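Local structure of internalin (Listeria monocytogenes serotype 4b, 4FMZ) at residues 41-46 and 63-68; 76-81 and 96-101; 278-283 and 297-302. The protein is an internalin of the leucine-rich-repeat family that probably acts at the bacterial surface in adhesion to, or invasion of, host cells. All blocks are in the same frame, centred on the assembly; numbering follows the deposited sequence. Where two conformers were deposited one is given.

Contact 1: 41-46 and 63-68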
loop_
_atom_site.group_PDB
_atom_site.type_symbol
_atom_site.label_atom_id
_atom_site.label_comp_id
_atom_site.label_asym_id
_atom_site.label_seq_id
_atom_site.Cartn_x
_atom_site.Cartn_y
_atom_site.Cartn_z
ATOM N N GLU A 41 7.181 -17.982 34.223
ATOM C CA GLU A 41 8.368 -17.152 34.036
ATOM C C GLU A 41 8.888 -17.264 32.603
ATOM O O GLU A 41 9.208 -16.240 32.011
ATOM C CB GLU A 41 9.462 -17.532 35.049
ATOM C CG GLU A 41 10.698 -16.651 34.991
ATOM C CD GLU A 41 11.715 -16.878 36.090
ATOM O OE1 GLU A 41 11.398 -16.584 37.265
ATOM O OE2 GLU A 41 12.850 -17.302 35.773
ATOM N N GLU A 42 8.953 -18.496 32.041
ATOM C CA GLU A 42 9.420 -18.716 30.674
ATOM C C GLU A 42 8.447 -18.135 29.645
ATOM O O GLU A 42 8.891 -17.534 28.659
ATOM C CB GLU A 42 9.639 -20.209 30.409
ATOM C CG GLU A 42 10.860 -20.768 31.119
ATOM C CD GLU A 42 11.023 -22.271 31.017
ATOM O OE1 GLU A 42 10.000 -22.993 31.071
ATOM O OE2 GLU A 42 12.180 -22.728 30.876
ATOM N N LEU A 43 7.126 -18.280 29.878
ATOM C CA LEU A 43 6.124 -17.736 28.953
ATOM C C LEU A 43 6.110 -16.212 28.998
ATOM O O LEU A 43 5.960 -15.569 27.958
ATOM C CB LEU A 43 4.716 -18.300 29.222
ATOM C CG LEU A 43 4.544 -19.792 28.928
ATOM C CD1 LEU A 43 3.196 -20.275 29.389
ATOM C CD2 LEU A 43 4.751 -20.121 27.444
ATOM N N GLU A 44 6.354 -15.635 30.196
ATOM C CA GLU A 44 6.418 -14.184 30.374
ATOM C C GLU A 44 7.741 -13.590 29.832
ATOM O O GLU A 44 7.864 -12.370 29.761
ATOM C CB GLU A 44 6.228 -13.819 31.842
ATOM C CG GLU A 44 4.787 -13.961 32.302
ATOM C CD GLU A 44 4.560 -13.754 33.791
ATOM O OE1 GLU A 44 5.546 -13.589 34.548
ATOM O OE2 GLU A 44 3.380 -13.777 34.203
ATOM N N SER A 45 8.705 -14.445 29.408
ATOM C CA SER A 45 9.973 -13.983 28.836
ATOM C C SER A 45 9.862 -13.726 27.313
ATOM O O SER A 45 10.776 -13.120 26.738
ATOM C CB SER A 45 11.092 -14.984 29.115
ATOM O OG SER A 45 11.051 -16.123 28.267
ATOM N N ILE A 46 8.753 -14.181 26.673
ATOM C CA ILE A 46 8.528 -14.029 25.233
ATOM C C ILE A 46 7.974 -12.635 24.913
ATOM O O ILE A 46 6.807 -12.350 25.184
ATOM C CB ILE A 46 7.602 -15.149 24.666
ATOM C CG1 ILE A 46 8.034 -16.572 25.111
ATOM C CG2 ILE A 46 7.437 -15.035 23.137
ATOM C CD1 ILE A 46 9.443 -16.957 24.775
ATOM N N GLU A 63 -2.656 -16.225 25.290
ATOM C CA GLU A 63 -3.024 -15.299 26.358
ATOM C C GLU A 63 -2.015 -15.337 27.546
ATOM O O GLU A 63 -2.008 -14.385 28.321
ATOM C CB GLU A 63 -4.480 -15.522 26.839
ATOM C CG GLU A 63 -4.765 -16.865 27.500
ATOM C CD GLU A 63 -5.045 -18.067 26.614
ATOM O OE1 GLU A 63 -4.934 -17.948 25.373
ATOM O OE2 GLU A 63 -5.357 -19.144 27.174
ATOM N N TYR A 64 -1.131 -16.380 27.650
ATOM C CA TYR A 64 -0.104 -16.483 28.707
ATOM C C TYR A 64 1.175 -15.693 28.406
ATOM O O TYR A 64 2.013 -15.486 29.303
ATOM C CB TYR A 64 0.276 -17.937 28.963
ATOM C CG TYR A 64 -0.825 -18.702 29.647
ATOM C CD1 TYR A 64 -1.114 -18.491 30.996
ATOM C CD2 TYR A 64 -1.593 -19.626 28.950
ATOM C CE1 TYR A 64 -2.100 -19.224 31.644
ATOM C CE2 TYR A 64 -2.591 -20.356 29.581
ATOM C CZ TYR A 64 -2.835 -20.153 30.932
ATOM O OH TYR A 64 -3.836 -20.829 31.558
ATOM N N LEU A 65 1.320 -15.254 27.148
ATOM C CA LEU A 65 2.465 -14.457 26.720
ATOM C C LEU A 65 2.162 -12.987 27.028
ATOM O O LEU A 65 2.085 -12.160 26.125
ATOM C CB LEU A 65 2.732 -14.707 25.215
ATOM C CG LEU A 65 3.634 -15.900 24.856
ATOM C CD1 LEU A 65 3.079 -17.229 25.375
ATOM C CD2 LEU A 65 3.819 -15.998 23.378
ATOM N N THR A 66 1.977 -12.668 28.324
ATOM C CA THR A 66 1.576 -11.347 28.794
ATOM C C THR A 66 2.584 -10.243 28.461
ATOM O O THR A 66 2.155 -9.093 28.365
ATOM C CB THR A 66 1.249 -11.375 30.276
ATOM O OG1 THR A 66 2.350 -11.935 30.991
ATOM C CG2 THR A 66 -0.023 -12.150 30.564
ATOM N N ASN A 67 3.873 -10.569 28.206
ATOM C CA ASN A 67 4.855 -9.540 27.862
ATOM C C ASN A 67 5.102 -9.427 26.357
ATOM O O ASN A 67 6.022 -8.722 25.941
ATOM C CB ASN A 67 6.155 -9.791 28.596
ATOM C CG ASN A 67 6.056 -9.440 30.053
ATOM O OD1 ASN A 67 5.503 -8.412 30.449
ATOM N ND2 ASN A 67 6.546 -10.328 30.885
ATOM N N LEU A 68 4.285 -10.107 25.545
ATOM C CA LEU A 68 4.408 -10.097 24.085
ATOM C C LEU A 68 4.148 -8.706 23.541
ATOM O O LEU A 68 3.126 -8.091 23.863
ATOM C CB LEU A 68 3.439 -11.110 23.457
ATOM C CG LEU A 68 3.659 -11.516 22.009
ATOM C CD1 LEU A 68 4.970 -12.302 21.834
ATOM C CD2 LEU A 68 2.498 -12.350 21.527
HETATM O O HOH W 1 5.315 -12.957 27.299
#

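Contact 2: 76-81 and 96-101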
loop_
_atom_site.group_PDB
_atom_site.type_symbol
_atom_site.label_atom_id
_atom_site.label_comp_id
_atom_site.label_asym_id
_atom_site.label_seq_id
_atom_site.Cartn_x
_atom_site.Cartn_y
_atom_site.Cartn_z
ATOM N N ASN A 76 -1.437 -18.260 7.984
ATOM C CA ASN A 76 -1.887 -19.476 8.669
ATOM C C ASN A 76 -3.378 -19.709 8.326
ATOM O O ASN A 76 -3.816 -19.288 7.250
ATOM C CB ASN A 76 -1.632 -19.382 10.182
ATOM C CG ASN A 76 -0.178 -19.471 10.533
ATOM O OD1 ASN A 76 0.440 -20.518 10.390
ATOM N ND2 ASN A 76 0.406 -18.376 10.983
ATOM N N GLN A 77 -4.146 -20.355 9.229
ATOM C CA GLN A 77 -5.571 -20.637 9.022
ATOM C C GLN A 77 -6.363 -20.146 10.242
ATOM O O GLN A 77 -7.375 -20.745 10.620
ATOM C CB GLN A 77 -5.800 -22.150 8.772
ATOM C CG GLN A 77 -5.026 -22.746 7.589
ATOM C CD GLN A 77 -5.615 -22.367 6.255
ATOM O OE1 GLN A 77 -6.656 -22.882 5.844
ATOM N NE2 GLN A 77 -4.946 -21.477 5.537
ATOM N N ILE A 78 -5.902 -19.048 10.857
ATOM C CA ILE A 78 -6.532 -18.469 12.041
ATOM C C ILE A 78 -7.868 -17.823 11.682
ATOM O O ILE A 78 -7.953 -17.081 10.704
ATOM C CB ILE A 78 -5.562 -17.479 12.748
ATOM C CG1 ILE A 78 -4.244 -18.201 13.148
ATOM C CG2 ILE A 78 -6.212 -16.838 13.986
ATOM C CD1 ILE A 78 -3.030 -17.294 13.232
ATOM N N THR A 79 -8.913 -18.134 12.478
ATOM C CA THR A 79 -10.256 -17.564 12.337
ATOM C C THR A 79 -10.595 -16.752 13.584
ATOM O O THR A 79 -11.009 -15.611 13.464
ATOM C CB THR A 79 -11.326 -18.638 12.073
ATOM O OG1 THR A 79 -11.256 -19.642 13.076
ATOM C CG2 THR A 79 -11.208 -19.268 10.700
ATOM N N ASP A 80 -10.408 -17.334 14.774
ATOM C CA ASP A 80 -10.723 -16.727 16.065
ATOM C C ASP A 80 -9.472 -16.134 16.727
ATOM O O ASP A 80 -8.547 -16.868 17.082
ATOM C CB ASP A 80 -11.372 -17.792 16.979
ATOM C CG ASP A 80 -11.906 -17.293 18.307
ATOM O OD1 ASP A 80 -11.862 -16.072 18.544
ATOM O OD2 ASP A 80 -12.389 -18.129 19.103
ATOM N N ILE A 81 -9.473 -14.812 16.937
ATOM C CA ILE A 81 -8.345 -14.128 17.578
ATOM C C ILE A 81 -8.688 -13.674 19.015
ATOM O O ILE A 81 -7.910 -12.897 19.576
ATOM C CB ILE A 81 -7.771 -12.952 16.721
ATOM C CG1 ILE A 81 -8.858 -11.968 16.265
ATOM C CG2 ILE A 81 -6.966 -13.488 15.525
ATOM C CD1 ILE A 81 -8.363 -10.559 16.056
ATOM N N GLY A 96 -2.075 -10.965 8.759
ATOM C CA GLY A 96 -2.561 -11.015 7.386
ATOM C C GLY A 96 -2.496 -12.437 6.844
ATOM O O GLY A 96 -1.850 -13.299 7.441
ATOM N N THR A 97 -3.144 -12.686 5.697
ATOM C CA THR A 97 -3.235 -13.980 4.982
ATOM C C THR A 97 -3.721 -15.110 5.943
ATOM O O THR A 97 -3.118 -16.179 6.049
ATOM C CB THR A 97 -1.943 -14.338 4.190
ATOM O OG1 THR A 97 -0.790 -14.157 5.000
ATOM C CG2 THR A 97 -1.779 -13.511 2.930
ATOM N N ASN A 98 -4.814 -14.838 6.648
ATOM C CA ASN A 98 -5.482 -15.787 7.541
ATOM C C ASN A 98 -6.961 -15.809 7.137
ATOM O O ASN A 98 -7.286 -15.378 6.025
ATOM C CB ASN A 98 -5.263 -15.401 9.014
ATOM C CG ASN A 98 -3.960 -15.905 9.562
ATOM O OD1 ASN A 98 -3.795 -17.094 9.783
ATOM N ND2 ASN A 98 -2.998 -15.022 9.776
ATOM N N LYS A 99 -7.848 -16.298 8.005
ATOM C CA LYS A 99 -9.275 -16.361 7.698
ATOM C C LYS A 99 -10.062 -15.545 8.725
ATOM O O LYS A 99 -11.200 -15.896 9.050
ATOM C CB LYS A 99 -9.738 -17.834 7.690
ATOM C CG LYS A 99 -9.189 -18.666 6.543
ATOM C CD LYS A 99 -9.344 -20.156 6.831
ATOM C CE LYS A 99 -9.491 -20.991 5.575
ATOM N NZ LYS A 99 -8.257 -21.000 4.740
ATOM N N ILE A 100 -9.462 -14.445 9.220
ATOM C CA ILE A 100 -10.054 -13.593 10.250
ATOM C C ILE A 100 -11.194 -12.741 9.667
ATOM O O ILE A 100 -11.036 -12.104 8.624
ATOM C CB ILE A 100 -8.968 -12.727 10.960
ATOM C CG1 ILE A 100 -7.973 -13.614 11.756
ATOM C CG2 ILE A 100 -9.601 -11.701 11.897
ATOM C CD1 ILE A 100 -6.550 -13.083 11.785
ATOM N N THR A 101 -12.342 -12.725 10.368
ATOM C CA THR A 101 -13.506 -11.923 9.981
ATOM C C THR A 101 -13.832 -10.938 11.115
ATOM O O THR A 101 -13.958 -9.744 10.867
ATOM C CB THR A 101 -14.699 -12.815 9.601
ATOM O OG1 THR A 101 -15.003 -13.672 10.701
ATOM C CG2 THR A 101 -14.414 -13.663 8.374
HETATM O O HOH W 2 -12.983 -14.219 12.878
#

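Contact 3: 278-283 and 297-302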
loop_
_atom_site.group_PDB
_atom_site.type_symbol
_atom_site.label_atom_id
_atom_site.label_comp_id
_atom_site.label_asym_id
_atom_site.label_seq_id
_atom_site.Cartn_x
_atom_site.Cartn_y
_atom_site.Cartn_z
ATOM N N SER A 278 -1.780 14.138 -28.300
ATOM C CA SER A 278 -1.304 14.362 -29.673
ATOM C C SER A 278 -0.119 15.352 -29.690
ATOM O O SER A 278 0.530 15.494 -30.714
ATOM C CB SER A 278 -2.434 14.847 -30.573
ATOM O OG SER A 278 -3.041 16.013 -30.038
ATOM N N ASP A 279 0.165 16.021 -28.564
ATOM C CA ASP A 279 1.285 16.964 -28.492
ATOM C C ASP A 279 2.118 16.731 -27.236
ATOM O O ASP A 279 1.568 16.644 -26.141
ATOM C CB ASP A 279 0.810 18.426 -28.547
ATOM C CG ASP A 279 1.972 19.381 -28.759
ATOM O OD1 ASP A 279 2.375 19.578 -29.931
ATOM O OD2 ASP A 279 2.551 19.838 -27.757
ATOM N N ILE A 280 3.446 16.672 -27.400
ATOM C CA ILE A 280 4.375 16.425 -26.300
ATOM C C ILE A 280 5.539 17.440 -26.308
ATOM O O ILE A 280 6.586 17.161 -25.729
ATOM C CB ILE A 280 4.898 14.947 -26.369
ATOM C CG1 ILE A 280 5.423 14.590 -27.777
ATOM C CG2 ILE A 280 3.833 13.948 -25.876
ATOM C CD1 ILE A 280 6.219 13.380 -27.839
ATOM N N SER A 281 5.346 18.631 -26.914
ATOM C CA SER A 281 6.398 19.656 -26.982
ATOM C C SER A 281 6.909 20.080 -25.588
ATOM O O SER A 281 8.087 20.418 -25.464
ATOM C CB SER A 281 5.948 20.870 -27.791
ATOM O OG SER A 281 4.709 21.366 -27.325
ATOM N N VAL A 282 6.074 19.975 -24.535
ATOM C CA VAL A 282 6.488 20.315 -23.158
ATOM C C VAL A 282 7.590 19.357 -22.620
ATOM O O VAL A 282 8.287 19.716 -21.667
ATOM C CB VAL A 282 5.303 20.408 -22.151
ATOM C CG1 VAL A 282 4.408 21.606 -22.467
ATOM C CG2 VAL A 282 4.493 19.106 -22.099
ATOM N N LEU A 283 7.770 18.163 -23.235
ATOM C CA LEU A 283 8.783 17.215 -22.765
ATOM C C LEU A 283 10.223 17.714 -22.973
ATOM O O LEU A 283 11.115 17.213 -22.288
ATOM C CB LEU A 283 8.611 15.811 -23.385
ATOM C CG LEU A 283 7.277 15.090 -23.121
ATOM C CD1 LEU A 283 7.296 13.680 -23.715
ATOM C CD2 LEU A 283 6.921 15.064 -21.623
ATOM N N ASN A 297 -1.378 6.343 -27.912
ATOM C CA ASN A 297 -1.733 7.756 -27.883
ATOM C C ASN A 297 -1.987 8.169 -29.324
ATOM O O ASN A 297 -2.241 7.291 -30.146
ATOM C CB ASN A 297 -0.648 8.582 -27.169
ATOM C CG ASN A 297 -0.876 8.601 -25.689
ATOM O OD1 ASN A 297 -1.839 9.202 -25.221
ATOM N ND2 ASN A 297 -0.040 7.890 -24.924
ATOM N N GLN A 298 -1.918 9.459 -29.645
ATOM C CA GLN A 298 -2.206 9.931 -30.993
ATOM C C GLN A 298 -1.012 10.728 -31.559
ATOM O O GLN A 298 -1.195 11.730 -32.259
ATOM C CB GLN A 298 -3.507 10.763 -30.979
ATOM C CG GLN A 298 -4.725 9.932 -30.538
ATOM C CD GLN A 298 -6.033 10.672 -30.527
ATOM O OE1 GLN A 298 -6.282 11.564 -31.342
ATOM N NE2 GLN A 298 -6.941 10.233 -29.671
ATOM N N LEU A 299 0.210 10.233 -31.305
ATOM C CA LEU A 299 1.445 10.878 -31.766
ATOM C C LEU A 299 1.794 10.504 -33.206
ATOM O O LEU A 299 1.435 9.426 -33.672
ATOM C CB LEU A 299 2.630 10.534 -30.850
ATOM C CG LEU A 299 2.482 10.862 -29.354
ATOM C CD1 LEU A 299 3.623 10.258 -28.578
ATOM C CD2 LEU A 299 2.405 12.383 -29.102
ATOM N N GLY A 300 2.541 11.379 -33.862
ATOM C CA GLY A 300 2.990 11.192 -35.234
ATOM C C GLY A 300 4.461 11.490 -35.412
ATOM O O GLY A 300 5.172 11.739 -34.442
ATOM N N ASN A 301 4.911 11.518 -36.661
ATOM C CA ASN A 301 6.315 11.742 -37.022
ATOM C C ASN A 301 6.869 13.076 -36.523
ATOM O O ASN A 301 8.032 13.121 -36.134
ATOM C CB ASN A 301 6.478 11.630 -38.531
ATOM C CG ASN A 301 6.175 10.234 -39.027
ATOM O OD1 ASN A 301 6.195 9.253 -38.268
ATOM N ND2 ASN A 301 5.895 10.107 -40.314
ATOM N N GLU A 302 6.046 14.144 -36.527
ATOM C CA GLU A 302 6.433 15.485 -36.087
ATOM C C GLU A 302 6.712 15.556 -34.575
ATOM O O GLU A 302 7.265 16.553 -34.105
ATOM C CB GLU A 302 5.343 16.516 -36.466
ATOM C CG GLU A 302 4.039 16.401 -35.675
ATOM C CD GLU A 302 3.036 15.329 -36.066
ATOM O OE1 GLU A 302 3.330 14.499 -36.960
ATOM O OE2 GLU A 302 1.938 15.328 -35.466
#

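Contact 1: 41-46 and 63-68
Two turns pack against each other, L43 and I46 closing on L65 and L68 where the N-terminal cap of the internalin meets the convex-side turn that leads into strand 70-72. Segment 41-46 is the end of helix 40-43 and the type I turn L43 to I46; segment 63-68 runs from a 3-10 turn into a type I turn, L65 to L68. The buried side of the contact is aliphatic. CD1 of L43 lies 3.8 Å from CB of Y64, and CD2 of L43 lies 3.9 Å from CD1 of L65, the two leucine side chains crossing at about a right angle. In the conformer given, the CG2 branch of I46, anti to its own backbone N, meets both leucines, 3.8 Å from CD2 of L65 and 3.9 Å from CD1 of L68.

Above this layer the contact turns polar. N67 points its amide at the other turn, and ND2 donates to the carbonyl O of E44 over 2.7 Å. That bond is nearly straight (170° at the hydrogen), lies in the carbonyl plane on a lone pair and also in the plane of the N67 amide, so the rotation of the side chain is well defined. OD1 of N67 is taken by K89. One water ties the backbones together: it donates to L43 O and I46 O and accepts from N67 N, which is 2.9 Å from it. The E44 chain passes T66, with CG 3.4 Å from T66 OG1, before its carboxylate reaches Q40.

Helix 19-29 of the cap closes the apolar side, I25 touching L65 while V28 and L29 touch I46. Y64 reaches back to T7 through its hydroxyl, and L49 of strand 48-50, first of the parallel strands, packs on both L65 and L68.

Contact 2: 76-81 and 96-101
N98 and K99 make the direct hydrogen bonds to segment 76-81, N98 through its side-chain oxygen, K99 through its backbone N and its ammonium. N98 OD1 receives the backbone N of I78 at 3.1 Å with an angle of 160° at the hydrogen, the donor tilted 29° from the plane of the side-chain carbonyl. N76 N also turns to OD1, but that bond is weak and strongly bent. The other end of the amide, ND2, donates to L73 O. With CG anti to the carbonyl carbon (chi1 -84°), the N98 amide is brought against the side chain of I78, whose CD1 comes 3.5 Å from OD1.

One residue further on, K99 N donates to I78 O at 2.8 Å. Farther out, K99 NZ reaches Q77 OE1 at 2.7 Å, coming from above the plane of that amide rather than onto a lone pair. The Q77 chain bends at chi2 to meet it, and its NE2 turns back weakly to N76 O. Both bonds rest on one of two conformers of Q77 and are less certain than the backbone bonds. A water bridges T79 O and T101 N, its distance to T79 O unusually short. Apolar contact is slight on this side: T79 CG2 rests on K99 CB at 3.6 Å, while on the buried side I81 CG2 meets I100 CD1.

N76 repeats the role of N98 one turn earlier, with ND2 on V51 O and L73 O and OD1 on V56 N. Such a stacked row of buried asparagines, bonding backbone groups just after each strand, is the asparagine ladder of the leucine-rich-repeat solenoid.

Contact 3: 278-283 and 297-302
I280 and L299 meet as hydrophobic residues of adjacent turns in the leucine-rich-repeat solenoid, and their contact is purely apolar, with no hydrogen bond between the two segments. The methyl CD2 of L299 does most of the touching: it sits 3.9 Å from CG2 of I280 and 4.0 Å from CG1, while CD1 of L299 approaches CD1 of I280. The two side chains cross at about a right angle, one methyl of the leucine set against the isoleucine branches. I280 takes a less common shape, its CG1 branch set between the backbone N and the carbonyl carbon (chi1 50°), which leaves CG2 anti to the carbonyl carbon.

The same CD2 of L299 also brushes the main chain two residues before I280, lying 3.9 Å from S278 C. Toward the surface, S278 rides beside Q298 without bonding to it: CA of S278 is 3.7 Å from the carbonyl O of Q298, and CB of S278 is 3.8 Å from that same O.

The next shell sets these residues in place. V306 and I307 of helix 304-308 pack on I280, and L299 is held through its backbone N by the side chain of N321. N297, two residues before L299, spans the turns, with OD1 on I277 N and ND2 on V272 O and L294 O; it is one rung of the asparagine ladder. G300 N is bonded to the carboxylate of D303, close to the start of that helix.

Beyond I280 the chain enters a 3-10 turn, and D279 forms an Asx turn at its start: OD2 accepts S281 N from above the carboxylate plane, and takes S281 OG on its syn lone pair at 2.7 Å.

How the contacts relate
The three contacts follow one another along the chain, each closing before the next opens. Contacts 1 and 2 are near neighbours, their centres about 22 Å apart and their nearest atoms about 8 Å; contact 3 lies across the chain's centre, about 65 Å from contact 1 and about 51 Å from contact 2, centre to centre. Strand 48-50 lies between the segments of contact 1, strand 92-94 between those of contact 2 and strand 291-293 between those of contact 3, while strand 70-72 follows closely on contact 1 and precedes contact 2. Together they sample the N-terminal cap junction, an early pair of turns and a late pair, consistent with an elongated, curved solenoid built by repeated stacking of neighbouring turns.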